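Local coordinates for putative pachytene checkpoint protein 2 (Caenorhabditis elegans, PDB 4XGU) that is an AAA+ ATPase that probably uses ATP hydrolysis to remodel proteins and takes part in meiotic chromosome recombination, at residues 329-334 with 374-379; 380-385 with 414-419. All coordinates share one frame; numbering follows the deposited sequence.

Interaction 1. Residues 329-334 with 374-379. With ADP (adenosine-5'-diphosphate), chain H.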
loop_
_atom_site.group_PDB
_atom_site.type_symbol
_atom_site.label_atom_id
_atom_site.label_comp_id
_atom_site.label_asym_id
_atom_site.label_seq_id
_atom_site.Cartn_x
_atom_site.Cartn_y
_atom_site.Cartn_z
ATOM N N SER B 329 45.236 -12.333 16.036
ATOM C CA SER B 329 45.680 -13.351 15.094
ATOM C C SER B 329 45.844 -12.780 13.691
ATOM O O SER B 329 46.789 -13.119 12.979
ATOM C CB SER B 329 44.692 -14.517 15.071
ATOM O OG SER B 329 44.457 -15.013 16.377
ATOM N N MET B 330 44.922 -11.908 13.300
ATOM C CA MET B 330 44.991 -11.263 11.996
ATOM C C MET B 330 46.158 -10.287 11.928
ATOM O O MET B 330 46.902 -10.261 10.947
ATOM C CB MET B 330 43.686 -10.534 11.689
ATOM C CG MET B 330 42.466 -11.431 11.681
ATOM S SD MET B 330 40.966 -10.488 11.379
ATOM C CE MET B 330 39.734 -11.784 11.437
ATOM N N LEU B 331 46.309 -9.485 12.977
ATOM C CA LEU B 331 47.386 -8.507 13.046
ATOM C C LEU B 331 48.748 -9.187 13.028
ATOM O O LEU B 331 49.672 -8.719 12.365
ATOM C CB LEU B 331 47.246 -7.642 14.298
ATOM C CG LEU B 331 46.004 -6.754 14.362
ATOM C CD1 LEU B 331 46.032 -5.890 15.611
ATOM C CD2 LEU B 331 45.903 -5.893 13.117
ATOM N N LYS B 332 48.865 -10.294 13.755
ATOM C CA LYS B 332 50.109 -11.053 13.796
ATOM C C LYS B 332 50.419 -11.641 12.424
ATOM O O LYS B 332 51.563 -11.624 11.977
ATOM C CB LYS B 332 50.032 -12.164 14.847
ATOM C CG LYS B 332 51.336 -12.923 15.053
ATOM C CD LYS B 332 51.237 -14.357 14.551
ATOM C CE LYS B 332 52.555 -15.098 14.732
ATOM N NZ LYS B 332 52.471 -16.510 14.262
ATOM N N SER B 333 49.387 -12.147 11.756
ATOM C CA SER B 333 49.538 -12.728 10.427
ATOM C C SER B 333 49.956 -11.681 9.403
ATOM O O SER B 333 50.701 -11.978 8.473
ATOM C CB SER B 333 48.239 -13.397 9.985
ATOM O OG SER B 333 47.811 -14.347 10.943
ATOM N N SER B 334 49.469 -10.457 9.576
ATOM C CA SER B 334 49.834 -9.361 8.687
ATOM C C SER B 334 51.312 -9.015 8.835
ATOM O O SER B 334 52.028 -8.875 7.844
ATOM C CB SER B 334 48.973 -8.126 8.967
ATOM O OG SER B 334 47.606 -8.378 8.699
ATOM N N LYS B 374 47.299 -5.408 22.933
ATOM C CA LYS B 374 46.740 -4.144 23.397
ATOM C C LYS B 374 46.185 -3.358 22.215
ATOM O O LYS B 374 45.175 -2.665 22.335
ATOM C CB LYS B 374 47.804 -3.332 24.142
ATOM C CG LYS B 374 47.257 -2.305 25.126
ATOM C CD LYS B 374 47.141 -0.922 24.505
ATOM C CE LYS B 374 46.755 0.112 25.548
ATOM N NZ LYS B 374 45.425 -0.182 26.151
ATOM N N ILE B 375 46.853 -3.478 21.069
ATOM C CA ILE B 375 46.382 -2.860 19.837
ATOM C C ILE B 375 45.061 -3.488 19.413
ATOM O O ILE B 375 44.134 -2.792 18.996
ATOM C CB ILE B 375 47.413 -3.001 18.700
ATOM C CG1 ILE B 375 48.706 -2.267 19.059
ATOM C CG2 ILE B 375 46.852 -2.467 17.390
ATOM C CD1 ILE B 375 49.757 -2.325 17.976
ATOM N N ALA B 376 44.980 -4.811 19.536
ATOM C CA ALA B 376 43.759 -5.542 19.221
ATOM C C ALA B 376 42.601 -5.074 20.098
ATOM O O ALA B 376 41.446 -5.078 19.669
ATOM C CB ALA B 376 43.982 -7.036 19.384
ATOM N N GLN B 377 42.920 -4.670 21.325
ATOM C CA GLN B 377 41.922 -4.122 22.238
ATOM C C GLN B 377 41.435 -2.755 21.767
ATOM O O GLN B 377 40.295 -2.371 22.024
ATOM C CB GLN B 377 42.486 -4.009 23.656
ATOM C CG GLN B 377 42.366 -5.275 24.489
ATOM C CD GLN B 377 42.773 -5.051 25.934
ATOM O OE1 GLN B 377 43.544 -4.140 26.239
ATOM N NE2 GLN B 377 42.249 -5.877 26.830
ATOM N N GLU B 378 42.306 -2.021 21.079
ATOM C CA GLU B 378 41.953 -0.698 20.584
ATOM C C GLU B 378 41.205 -0.788 19.259
ATOM O O GLU B 378 40.585 0.179 18.827
ATOM C CB GLU B 378 43.201 0.177 20.417
ATOM C CG GLU B 378 44.141 0.221 21.621
ATOM C CD GLU B 378 43.580 0.994 22.803
ATOM O OE1 GLU B 378 42.412 1.434 22.744
ATOM O OE2 GLU B 378 44.313 1.165 23.801
ATOM N N ALA B 379 41.262 -1.954 18.623
ATOM C CA ALA B 379 40.671 -2.138 17.300
ATOM C C ALA B 379 39.363 -2.917 17.355
ATOM O O ALA B 379 39.100 -3.753 16.494
ATOM C CB ALA B 379 41.657 -2.843 16.382
HETATM P PB ADP H . 31.845 -10.861 3.195
HETATM O O1B ADP H . 31.591 -10.868 4.681
HETATM O O2B ADP H . 31.490 -12.158 2.510
HETATM O O3B ADP H . 31.337 -9.627 2.482
HETATM P PA ADP H . 34.277 -11.459 1.886
HETATM O O1A ADP H . 34.212 -12.956 2.069
HETATM O O2A ADP H . 33.828 -10.832 0.585
HETATM O O3A ADP H . 33.455 -10.767 3.091
HETATM O "O5'" ADP H . 35.806 -11.022 2.133
HETATM C "C5'" ADP H . 36.165 -10.068 3.128
HETATM C "C4'" ADP H . 37.672 -9.857 3.079
HETATM O "O4'" ADP H . 38.151 -9.519 4.383
HETATM C "C3'" ADP H . 38.398 -11.117 2.639
HETATM O "O3'" ADP H . 38.952 -10.939 1.332
HETATM C "C2'" ADP H . 39.500 -11.337 3.655
HETATM O "O2'" ADP H . 40.765 -10.999 3.078
HETATM C "C1'" ADP H . 39.194 -10.396 4.810
HETATM N N9 ADP H . 38.674 -11.191 5.951
HETATM C C8 ADP H . 37.419 -11.118 6.434
HETATM N N7 ADP H . 37.237 -11.964 7.480
HETATM C C5 ADP H . 38.402 -12.602 7.681
HETATM C C6 ADP H . 38.898 -13.628 8.625
HETATM N N6 ADP H . 38.085 -14.141 9.578
HETATM N N1 ADP H . 40.182 -14.027 8.503
HETATM C C2 ADP H . 40.994 -13.517 7.556
HETATM N N3 ADP H . 40.612 -12.584 6.664
HETATM C C4 ADP H . 39.349 -12.091 6.675
#
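Leu-331, on the helix spanning 324-340, reaches across to Ile-375 and Ala-376 on the helix spanning 367-378. Its CB leaves the backbone toward this neighbour but is still 6.0 Å from Ile-375 CG2, the nearest atom there. At CG the chain forks, held anti to the carbonyl carbon (chi1 -65°), and the touching falls to one branch: CD1 lies 3.9 Å from Ile-375 CG2 and 4.4 Å from Ala-376 CB. The CD2 branch hangs back from both methyls. A forked leucine suits this place because it spans a gap in which the closest CA atoms, Leu-331 and Ala-376, are 7.8 Å apart, while alanine, with a single methyl, lets the leucine tip come in beside its backbone, CD1 to Ala-376 N 4.2 Å.

Both helices belong to the C-terminal lid of the AAA+ module, a small helical domain flanking the nucleotide. Ile-375 also packs on Met-409, Leu-413 and Val-416 of helix 405-420, and Leu-331 on Ile-387 of helix 384-397.

Next to Leu-331, Met-330 points elsewhere. Extended beyond CG (chi3 -180°), its apolar tip CE sits over the face at the amino end of the adenine of ADP, 3.4 Å from N6. Further along that helix, the hydroxyls of Ser-333 and Ser-334 turn back to carbonyls one turn earlier. Ser-333 OG bonds to Ser-329 O at 2.6 Å, joining the backbone Ser-333 N from the opposite face of the carbonyl plane. On the other helix, Lys-374 NZ forms a salt bridge with Glu-378 OE2, one turn on, at 2.9 Å.

Interaction 2. Residues 380-385 with 414-419. With ADP (adenosine-5'-diphosphate), chain H.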
loop_
_atom_site.group_PDB
_atom_site.type_symbol
_atom_site.label_atom_id
_atom_site.label_comp_id
_atom_site.label_asym_id
_atom_site.label_seq_id
_atom_site.Cartn_x
_atom_site.Cartn_y
_atom_site.Cartn_z
ATOM N N ARG B 380 38.542 -2.634 18.360
ATOM C CA ARG B 380 37.312 -3.389 18.572
ATOM C C ARG B 380 36.257 -3.135 17.496
ATOM O O ARG B 380 35.527 -4.048 17.111
ATOM C CB ARG B 380 36.737 -3.076 19.954
ATOM C CG ARG B 380 37.496 -3.749 21.086
ATOM C CD ARG B 380 36.830 -3.532 22.435
ATOM N NE ARG B 380 37.358 -4.453 23.439
ATOM C CZ ARG B 380 37.488 -4.161 24.729
ATOM N NH1 ARG B 380 37.136 -2.965 25.180
ATOM N NH2 ARG B 380 37.978 -5.064 25.567
ATOM N N GLY B 381 36.182 -1.902 17.008
ATOM C CA GLY B 381 35.181 -1.541 16.019
ATOM C C GLY B 381 35.464 -2.044 14.612
ATOM O O GLY B 381 34.543 -2.228 13.817
ATOM N N LEU B 382 36.740 -2.269 14.308
ATOM C CA LEU B 382 37.164 -2.655 12.962
ATOM C C LEU B 382 36.682 -4.045 12.552
ATOM O O LEU B 382 36.649 -4.969 13.363
ATOM C CB LEU B 382 38.687 -2.595 12.857
ATOM C CG LEU B 382 39.307 -1.223 13.110
ATOM C CD1 LEU B 382 40.814 -1.277 12.937
ATOM C CD2 LEU B 382 38.694 -0.196 12.179
ATOM N N SER B 383 36.317 -4.184 11.280
ATOM C CA SER B 383 35.878 -5.465 10.738
ATOM C C SER B 383 37.067 -6.289 10.265
ATOM O O SER B 383 38.193 -5.797 10.226
ATOM C CB SER B 383 34.897 -5.258 9.584
ATOM O OG SER B 383 35.542 -4.661 8.472
ATOM N N GLY B 384 36.806 -7.542 9.902
ATOM C CA GLY B 384 37.842 -8.428 9.407
ATOM C C GLY B 384 38.482 -7.893 8.144
ATOM O O GLY B 384 39.703 -7.940 7.990
ATOM N N ARG B 385 37.658 -7.374 7.239
ATOM C CA ARG B 385 38.163 -6.788 6.005
ATOM C C ARG B 385 39.012 -5.565 6.311
ATOM O O ARG B 385 40.076 -5.384 5.727
ATOM C CB ARG B 385 37.016 -6.411 5.066
ATOM C CG ARG B 385 37.476 -5.931 3.697
ATOM C CD ARG B 385 36.295 -5.560 2.811
ATOM N NE ARG B 385 36.704 -5.329 1.427
ATOM C CZ ARG B 385 37.075 -4.147 0.943
ATOM N NH1 ARG B 385 37.091 -3.080 1.729
ATOM N NH2 ARG B 385 37.433 -4.033 -0.329
ATOM N N GLU B 414 48.651 3.600 15.377
ATOM C CA GLU B 414 48.221 4.873 14.811
ATOM C C GLU B 414 47.205 4.674 13.694
ATOM O O GLU B 414 46.224 5.413 13.597
ATOM C CB GLU B 414 49.418 5.667 14.290
ATOM C CG GLU B 414 50.012 6.623 15.306
ATOM C CD GLU B 414 50.472 7.921 14.674
ATOM O OE1 GLU B 414 50.575 8.935 15.400
ATOM O OE2 GLU B 414 50.727 7.931 13.450
ATOM N N ALA B 415 47.445 3.677 12.850
ATOM C CA ALA B 415 46.542 3.381 11.745
ATOM C C ALA B 415 45.176 2.940 12.261
ATOM O O ALA B 415 44.144 3.344 11.725
ATOM C CB ALA B 415 47.139 2.315 10.841
ATOM N N VAL B 416 45.180 2.114 13.305
ATOM C CA VAL B 416 43.946 1.655 13.935
ATOM C C VAL B 416 43.104 2.833 14.409
ATOM O O VAL B 416 41.912 2.918 14.110
ATOM C CB VAL B 416 44.229 0.726 15.134
ATOM C CG1 VAL B 416 42.964 0.509 15.950
ATOM C CG2 VAL B 416 44.800 -0.604 14.662
ATOM N N LYS B 417 43.737 3.743 15.143
ATOM C CA LYS B 417 43.065 4.935 15.646
ATOM C C LYS B 417 42.546 5.806 14.510
ATOM O O LYS B 417 41.454 6.367 14.594
ATOM C CB LYS B 417 44.012 5.743 16.535
ATOM C CG LYS B 417 43.649 5.711 18.007
ATOM C CD LYS B 417 44.891 5.708 18.880
ATOM C CE LYS B 417 44.523 5.811 20.349
ATOM N NZ LYS B 417 45.712 5.653 21.227
ATOM N N GLU B 418 43.334 5.912 13.446
ATOM C CA GLU B 418 42.956 6.722 12.300
ATOM C C GLU B 418 41.777 6.090 11.572
ATOM O O GLU B 418 40.890 6.785 11.076
ATOM C CB GLU B 418 44.140 6.894 11.346
ATOM C CG GLU B 418 44.037 8.112 10.445
ATOM C CD GLU B 418 45.113 8.139 9.378
ATOM O OE1 GLU B 418 44.889 7.554 8.298
ATOM O OE2 GLU B 418 46.181 8.743 9.618
ATOM N N ARG B 419 41.767 4.764 11.525
ATOM C CA ARG B 419 40.728 4.030 10.814
ATOM C C ARG B 419 39.397 4.085 11.561
ATOM O O ARG B 419 38.331 4.048 10.946
ATOM C CB ARG B 419 41.163 2.579 10.601
ATOM C CG ARG B 419 40.346 1.819 9.574
ATOM C CD ARG B 419 40.322 2.541 8.237
ATOM N NE ARG B 419 40.064 1.623 7.129
ATOM C CZ ARG B 419 38.861 1.171 6.791
ATOM N NH1 ARG B 419 37.787 1.547 7.476
ATOM N NH2 ARG B 419 38.730 0.337 5.767
HETATM P PB ADP H . 31.845 -10.861 3.195
HETATM O O1B ADP H . 31.591 -10.868 4.681
HETATM O O2B ADP H . 31.490 -12.158 2.510
HETATM O O3B ADP H . 31.337 -9.627 2.482
HETATM P PA ADP H . 34.277 -11.459 1.886
HETATM O O1A ADP H . 34.212 -12.956 2.069
HETATM O O2A ADP H . 33.828 -10.832 0.585
HETATM O O3A ADP H . 33.455 -10.767 3.091
HETATM O "O5'" ADP H . 35.806 -11.022 2.133
HETATM C "C5'" ADP H . 36.165 -10.068 3.128
HETATM C "C4'" ADP H . 37.672 -9.857 3.079
HETATM O "O4'" ADP H . 38.151 -9.519 4.383
HETATM C "C3'" ADP H . 38.398 -11.117 2.639
HETATM O "O3'" ADP H . 38.952 -10.939 1.332
HETATM C "C2'" ADP H . 39.500 -11.337 3.655
HETATM O "O2'" ADP H . 40.765 -10.999 3.078
HETATM C "C1'" ADP H . 39.194 -10.396 4.810
HETATM N N9 ADP H . 38.674 -11.191 5.951
HETATM C C8 ADP H . 37.419 -11.118 6.434
HETATM N N7 ADP H . 37.237 -11.964 7.480
HETATM C C5 ADP H . 38.402 -12.602 7.681
HETATM C C6 ADP H . 38.898 -13.628 8.625
HETATM N N6 ADP H . 38.085 -14.141 9.578
HETATM N N1 ADP H . 40.182 -14.027 8.503
HETATM C C2 ADP H . 40.994 -13.517 7.556
HETATM N N3 ADP H . 40.612 -12.584 6.664
HETATM C C4 ADP H . 39.349 -12.091 6.675
#
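Leu-382 presses both its methyls on residues 414-419 of helix 405-420, one on Val-416 and the other on Arg-419, a turn apart. Along the helix, Glu-414 comes first and makes a long, weak ion pair with Lys-397. Ala-415, small and buried, packs on Val-394 of helix 384-397. Val-416 offers CG1, set anti to the backbone N (chi1 168°), to Leu-382 CD1 at 4.1 Å; a beta-branched residue gives a compact apolar surface close to the helix. Glu-418 is turned to a salt bridge with Lys-397. Arg-419 lends its aliphatic part: CG lies 3.7 Å from Leu-382 CD2, and the bend at chi2 (55°) turns the guanidinium away from the leucine, toward the like-charged Arg-385, NH2 of Arg-419 to NH1 of Arg-385 5.5 Å. Leu-382 and Val-416 both pack on Leu-390 of helix 384-397, whose N-cap is Ser-383, OG to Ala-386 N. Gly-384, lacking a side chain, can lie against the base, its C 3.8 Å from C8 of ADP, while Arg-385 CA is 3.2 Å from the ribose O4'. A Gly-Arg pair opening a lid helix beside the nucleotide is consistent with the sensor 2 motif of AAA+ ATPases.

Both interactions lie within the C-terminal lid and share its apolar interior, their centres about 9 Å apart. Helix 367-378 supplies one side of interaction 1, and the chain then runs straight into the loop and helix start of interaction 2. The two also meet directly: Ala-379 CB lies 3.6 Å from Val-416 CG1. Interaction 1 joins buried aliphatic groups alone, whereas interaction 2 mixes buried leucine and valine with the stem of an exposed arginine at the domain surface. Each reaches ADP differently, 329-334 by a side chain at the adenine and 380-385 by backbone at the base and by backbone and the start of the Arg-385 side chain at the ribose.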